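Local coordinates for protein GCN5-related N-acetyltransferase (Exiguobacterium sibiricum 255-15, PDB 3GY9) that binds coenzyme A and probably transfers an acyl group to an acceptor that is not known, at residues E41-V53 with Y67-H81. Numbering follows the deposited sequence.
With SO4 (sulfate ion), chain E; SO4 (sulfate ion), chain F.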
loop_
_atom_site.group_PDB
_atom_site.type_symbol
_atom_site.label_atom_id
_atom_site.label_comp_id
_atom_site.label_asym_id
_atom_site.label_seq_id
_atom_site.Cartn_x
_atom_site.Cartn_y
_atom_site.Cartn_z
ATOM N N GLU A 41 -16.243 -7.186 0.836
ATOM C CA GLU A 41 -16.472 -6.388 2.029
ATOM C C GLU A 41 -15.593 -5.141 2.052
ATOM O O GLU A 41 -16.057 -4.055 2.442
ATOM C CB GLU A 41 -16.185 -7.227 3.273
ATOM C CG GLU A 41 -17.028 -8.478 3.376
ATOM N N GLU A 42 -14.315 -5.305 1.710
ATOM C CA GLU A 42 -13.369 -4.192 1.677
ATOM C C GLU A 42 -12.915 -4.100 0.243
ATOM O O GLU A 42 -11.958 -4.751 -0.169
ATOM C CB GLU A 42 -12.223 -4.413 2.670
ATOM C CG GLU A 42 -12.709 -4.359 4.106
ATOM C CD GLU A 42 -11.629 -4.505 5.166
ATOM O OE1 GLU A 42 -10.558 -5.088 4.888
ATOM O OE2 GLU A 42 -11.879 -4.084 6.308
ATOM N N SER A 43 -13.660 -3.318 -0.522
ATOM C CA SER A 43 -13.528 -3.253 -1.967
ATOM C C SER A 43 -12.527 -2.200 -2.430
ATOM O O SER A 43 -12.146 -2.198 -3.604
ATOM C CB SER A 43 -14.891 -2.913 -2.586
ATOM O OG SER A 43 -15.256 -1.563 -2.328
ATOM N N PHE A 44 -12.153 -1.286 -1.539
ATOM C CA PHE A 44 -11.292 -0.151 -1.903
ATOM C C PHE A 44 -11.890 0.704 -3.040
ATOM O O PHE A 44 -11.136 1.375 -3.760
ATOM C CB PHE A 44 -9.871 -0.659 -2.249
ATOM C CG PHE A 44 -9.172 -1.282 -1.073
ATOM C CD1 PHE A 44 -8.433 -0.513 -0.189
ATOM C CD2 PHE A 44 -9.312 -2.639 -0.804
ATOM C CE1 PHE A 44 -7.832 -1.079 0.927
ATOM C CE2 PHE A 44 -8.716 -3.193 0.317
ATOM C CZ PHE A 44 -7.983 -2.426 1.169
ATOM N N GLN A 45 -13.215 0.697 -3.181
ATOM C CA GLN A 45 -13.903 1.452 -4.223
ATOM C C GLN A 45 -14.623 2.679 -3.666
ATOM O O GLN A 45 -15.099 3.499 -4.443
ATOM C CB GLN A 45 -14.934 0.582 -4.946
ATOM C CG GLN A 45 -14.358 -0.649 -5.646
ATOM C CD GLN A 45 -13.212 -0.311 -6.584
ATOM O OE1 GLN A 45 -13.381 0.455 -7.543
ATOM N NE2 GLN A 45 -12.044 -0.867 -6.318
ATOM N N GLU A 46 -14.780 2.786 -2.351
ATOM C CA GLU A 46 -15.599 3.847 -1.793
ATOM C C GLU A 46 -14.757 5.099 -1.583
ATOM O O GLU A 46 -13.525 5.090 -1.739
ATOM C CB GLU A 46 -16.217 3.383 -0.474
ATOM C CG GLU A 46 -17.072 2.119 -0.593
ATOM C CD GLU A 46 -18.272 2.280 -1.512
ATOM O OE1 GLU A 46 -18.773 3.415 -1.659
ATOM O OE2 GLU A 46 -18.717 1.265 -2.095
ATOM N N ASP A 47 -15.428 6.191 -1.232
ATOM C CA ASP A 47 -14.706 7.385 -0.850
ATOM C C ASP A 47 -13.748 7.049 0.281
ATOM O O ASP A 47 -14.093 6.298 1.194
ATOM C CB ASP A 47 -15.660 8.474 -0.370
ATOM C CG ASP A 47 -16.530 9.032 -1.479
ATOM O OD1 ASP A 47 -16.186 8.870 -2.669
ATOM O OD2 ASP A 47 -17.556 9.651 -1.136
ATOM N N GLY A 48 -12.565 7.642 0.239
ATOM C CA GLY A 48 -11.593 7.501 1.318
ATOM C C GLY A 48 -10.784 6.234 1.265
ATOM O O GLY A 48 -10.070 5.915 2.207
ATOM N N GLU A 49 -10.851 5.532 0.146
ATOM C CA GLU A 49 -10.033 4.329 -0.012
ATOM C C GLU A 49 -9.656 4.137 -1.475
ATOM O O GLU A 49 -10.311 4.673 -2.376
ATOM C CB GLU A 49 -10.755 3.102 0.555
ATOM C CG GLU A 49 -12.165 2.959 0.071
ATOM C CD GLU A 49 -12.959 1.821 0.678
ATOM O OE1 GLU A 49 -12.879 1.550 1.902
ATOM O OE2 GLU A 49 -13.725 1.226 -0.087
ATOM N N ALA A 50 -8.570 3.418 -1.694
ATOM C CA ALA A 50 -8.147 3.052 -3.042
ATOM C C ALA A 50 -7.174 1.895 -2.958
ATOM O O ALA A 50 -6.451 1.739 -1.961
ATOM C CB ALA A 50 -7.479 4.217 -3.712
HETATM N N MSE A 51 -7.118 1.108 -4.037
HETATM C CA MSE A 51 -6.126 0.061 -4.186
HETATM C C MSE A 51 -5.431 0.305 -5.502
HETATM O O MSE A 51 -6.094 0.603 -6.515
HETATM C CB MSE A 51 -6.775 -1.310 -4.211
HETATM C CG MSE A 51 -5.833 -2.483 -4.360
HETATM SE SE MSE A 51 -4.361 -2.557 -3.052
HETATM C CE MSE A 51 -5.398 -2.341 -1.476
ATOM N N PHE A 52 -4.104 0.189 -5.482
ATOM C CA PHE A 52 -3.305 0.367 -6.689
ATOM C C PHE A 52 -2.532 -0.884 -7.048
ATOM O O PHE A 52 -2.208 -1.694 -6.189
ATOM C CB PHE A 52 -2.315 1.523 -6.510
ATOM C CG PHE A 52 -2.977 2.818 -6.212
ATOM C CD1 PHE A 52 -3.541 3.565 -7.230
ATOM C CD2 PHE A 52 -3.045 3.299 -4.914
ATOM C CE1 PHE A 52 -4.182 4.765 -6.954
ATOM C CE2 PHE A 52 -3.690 4.514 -4.635
ATOM C CZ PHE A 52 -4.248 5.242 -5.664
ATOM N N VAL A 53 -2.233 -1.012 -8.342
ATOM C CA VAL A 53 -1.287 -2.006 -8.823
ATOM C C VAL A 53 -0.214 -1.333 -9.659
ATOM O O VAL A 53 -0.490 -0.324 -10.334
ATOM C CB VAL A 53 -1.941 -3.120 -9.697
ATOM C CG1 VAL A 53 -2.679 -4.089 -8.811
ATOM C CG2 VAL A 53 -2.822 -2.534 -10.778
ATOM N N TYR A 67 -4.921 2.070 0.413
ATOM C CA TYR A 67 -5.270 2.674 1.695
ATOM C C TYR A 67 -6.773 2.669 1.898
ATOM O O TYR A 67 -7.558 2.568 0.950
ATOM C CB TYR A 67 -4.733 4.117 1.775
ATOM C CG TYR A 67 -5.455 5.063 0.861
ATOM C CD1 TYR A 67 -5.035 5.255 -0.461
ATOM C CD2 TYR A 67 -6.572 5.767 1.299
ATOM C CE1 TYR A 67 -5.719 6.121 -1.314
ATOM C CE2 TYR A 67 -7.271 6.625 0.443
ATOM C CZ TYR A 67 -6.832 6.796 -0.867
ATOM O OH TYR A 67 -7.547 7.657 -1.696
HETATM N N MSE A 68 -7.161 2.755 3.161
HETATM C CA MSE A 68 -8.548 2.905 3.542
HETATM C C MSE A 68 -8.615 3.477 4.957
HETATM O O MSE A 68 -7.597 3.770 5.568
HETATM C CB MSE A 68 -9.287 1.566 3.430
HETATM C CG MSE A 68 -8.783 0.483 4.356
HETATM SE SE MSE A 68 -9.820 -1.161 4.263
HETATM C CE MSE A 68 -11.315 -0.564 5.305
ATOM N N LYS A 69 -9.823 3.667 5.467
ATOM C CA LYS A 69 -9.976 4.224 6.784
ATOM C C LYS A 69 -9.419 3.284 7.846
ATOM O O LYS A 69 -9.649 2.079 7.796
ATOM C CB LYS A 69 -11.459 4.501 7.047
ATOM C CG LYS A 69 -11.686 5.271 8.323
ATOM C CD LYS A 69 -13.164 5.490 8.615
ATOM C CE LYS A 69 -13.368 6.046 10.022
ATOM N NZ LYS A 69 -12.809 5.133 11.078
ATOM N N GLN A 70 -8.697 3.846 8.820
ATOM C CA GLN A 70 -8.259 3.093 9.996
ATOM C C GLN A 70 -9.417 3.006 10.954
ATOM O O GLN A 70 -9.947 4.011 11.373
ATOM C CB GLN A 70 -7.073 3.774 10.669
ATOM C CG GLN A 70 -6.688 3.186 12.037
ATOM C CD GLN A 70 -6.212 1.760 11.952
ATOM O OE1 GLN A 70 -5.375 1.412 11.134
ATOM N NE2 GLN A 70 -6.751 0.909 12.815
ATOM N N SER A 71 -9.817 1.790 11.287
ATOM C CA SER A 71 -10.937 1.590 12.191
ATOM C C SER A 71 -10.590 2.110 13.572
ATOM O O SER A 71 -9.452 1.974 14.033
ATOM C CB SER A 71 -11.294 0.110 12.276
ATOM O OG SER A 71 -10.187 -0.647 12.723
ATOM N N GLY A 72 -11.572 2.732 14.209
ATOM C CA GLY A 72 -11.444 3.136 15.605
ATOM C C GLY A 72 -10.589 4.366 15.873
ATOM O O GLY A 72 -10.497 4.809 17.020
ATOM N N GLN A 73 -9.958 4.909 14.834
ATOM C CA GLN A 73 -9.209 6.160 14.931
ATOM C C GLN A 73 -9.850 7.169 13.991
ATOM O O GLN A 73 -10.308 6.829 12.904
ATOM C CB GLN A 73 -7.740 5.947 14.578
ATOM C CG GLN A 73 -6.984 5.101 15.593
ATOM C CD GLN A 73 -5.568 4.751 15.145
ATOM O OE1 GLN A 73 -4.837 5.602 14.632
ATOM N NE2 GLN A 73 -5.171 3.495 15.346
ATOM N N ALA A 74 -9.909 8.419 14.427
ATOM C CA ALA A 74 -10.550 9.461 13.638
ATOM C C ALA A 74 -9.517 10.152 12.738
ATOM O O ALA A 74 -8.352 10.276 13.133
ATOM C CB ALA A 74 -11.198 10.457 14.551
ATOM N N ARG A 75 -9.940 10.552 11.526
ATOM C CA ARG A 75 -9.103 11.290 10.566
ATOM C C ARG A 75 -7.782 10.570 10.234
ATOM O O ARG A 75 -6.785 11.207 9.848
ATOM C CB ARG A 75 -8.842 12.712 11.078
ATOM C CG ARG A 75 -10.125 13.587 11.193
ATOM C CD ARG A 75 -9.837 14.947 11.812
ATOM N NE ARG A 75 -9.229 14.809 13.123
ATOM C CZ ARG A 75 -8.033 15.267 13.476
ATOM N NH1 ARG A 75 -7.249 15.895 12.611
ATOM N NH2 ARG A 75 -7.606 15.070 14.716
ATOM N N THR A 76 -7.804 9.245 10.355
ATOM C CA THR A 76 -6.623 8.415 10.178
ATOM C C THR A 76 -6.871 7.369 9.110
ATOM O O THR A 76 -7.889 6.673 9.118
ATOM C CB THR A 76 -6.234 7.715 11.505
ATOM O OG1 THR A 76 -5.933 8.717 12.503
ATOM C CG2 THR A 76 -5.024 6.805 11.330
ATOM N N GLY A 77 -5.950 7.285 8.163
ATOM C CA GLY A 77 -6.013 6.248 7.142
ATOM C C GLY A 77 -4.954 5.200 7.400
ATOM O O GLY A 77 -3.930 5.478 8.000
ATOM N N ARG A 78 -5.232 3.984 6.950
ATOM C CA ARG A 78 -4.322 2.864 7.072
ATOM C C ARG A 78 -3.839 2.468 5.688
ATOM O O ARG A 78 -4.669 2.257 4.785
ATOM C CB ARG A 78 -5.050 1.677 7.699
ATOM C CG ARG A 78 -4.101 0.553 8.030
ATOM C CD ARG A 78 -4.859 -0.639 8.593
ATOM N NE ARG A 78 -3.951 -1.654 9.142
ATOM C CZ ARG A 78 -3.587 -1.719 10.425
ATOM N NH1 ARG A 78 -3.976 -0.820 11.310
ATOM N NH2 ARG A 78 -2.752 -2.665 10.811
ATOM N N ILE A 79 -2.518 2.400 5.501
ATOM C CA ILE A 79 -1.929 1.896 4.277
ATOM C C ILE A 79 -1.895 0.373 4.357
ATOM O O ILE A 79 -1.408 -0.170 5.333
ATOM C CB ILE A 79 -0.532 2.497 4.067
ATOM C CG1 ILE A 79 -0.679 4.017 3.841
ATOM C CG2 ILE A 79 0.192 1.810 2.910
ATOM C CD1 ILE A 79 0.636 4.781 3.840
ATOM N N ARG A 80 -2.489 -0.291 3.358
ATOM C CA ARG A 80 -2.737 -1.721 3.436
ATOM C C ARG A 80 -2.256 -2.476 2.239
ATOM O O ARG A 80 -2.297 -1.993 1.116
ATOM C CB ARG A 80 -4.234 -1.977 3.547
ATOM C CG ARG A 80 -4.874 -1.239 4.722
ATOM C CD ARG A 80 -6.160 -1.910 5.179
ATOM N NE ARG A 80 -5.918 -3.222 5.759
ATOM C CZ ARG A 80 -6.858 -4.123 6.021
ATOM N NH1 ARG A 80 -8.130 -3.893 5.748
ATOM N NH2 ARG A 80 -6.505 -5.295 6.513
ATOM N N HIS A 81 -1.859 -3.713 2.504
ATOM C CA HIS A 81 -1.634 -4.713 1.463
ATOM C C HIS A 81 -0.527 -4.363 0.496
ATOM O O HIS A 81 -0.604 -4.680 -0.684
ATOM C CB HIS A 81 -2.927 -5.020 0.690
ATOM C CG HIS A 81 -4.112 -5.307 1.561
ATOM N ND1 HIS A 81 -4.120 -6.302 2.514
ATOM C CD2 HIS A 81 -5.336 -4.727 1.613
ATOM C CE1 HIS A 81 -5.309 -6.335 3.098
ATOM N NE2 HIS A 81 -6.053 -5.368 2.584
HETATM S S SO4 E . -2.448 -4.719 6.187
HETATM O O1 SO4 E . -1.581 -4.927 5.024
HETATM O O2 SO4 E . -3.405 -5.811 6.324
HETATM O O3 SO4 E . -3.153 -3.453 6.061
HETATM O O4 SO4 E . -1.631 -4.638 7.405
HETATM S S SO4 F . -8.303 -8.294 6.072
HETATM O O1 SO4 F . -6.846 -8.341 6.207
HETATM O O2 SO4 F . -8.617 -8.281 4.645
HETATM O O3 SO4 F . -8.811 -7.123 6.803
HETATM O O4 SO4 F . -8.885 -9.497 6.648
HETATM O O HOH W 1 -8.790 -5.983 3.034
HETATM O O HOH W 2 -12.432 3.036 4.145
HETATM O O HOH W 3 -10.484 7.704 -3.245
#
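F44 packs against M68 at the apolar centre. The selenium of selenomethionine M68 lies obliquely to the F44 ring, 4.4 Å from its centroid, a Met-aromatic contact. At the rim of F44, CZ reaches H81 CD2 at 3.5 Å, and the two rings meet rim to rim with planes 78° apart. The bent side chain of selenomethionine M51 puts its methyl over the centre of one F44 face. On the other side of the sheet, A50 CB packs on Y67 CE1 at 3.5 Å, and F52 touches the edge of the Y67 ring. The Y67 hydroxyl is hydrogen-bonded to E104 of helix 93-105. Strands 50-55 and 61-69 form an antiparallel hairpin of the GNAT sheet, and strand 76-84 pairs with 61-69. A50 and Y67 are a hydrogen-bonded pair, with A50 N to Y67 O at 3.0 Å and Y67 N to A50 O at 2.8 Å. At the polar edge, R80 NH1 forms a salt bridge with E42 OE1 at 2.8 Å. The hydrogen bond within it is weak, bent to 129°, and the carboxylate stands almost perpendicular to the guanidinium. R80 NE and NH2 donate to the chain E sulfate, and NH2 also donates to the chain F sulfate; both ions are probably from the crystallisation liquor. One water links E42 OE1, H81 NE2 and the chain F sulfate.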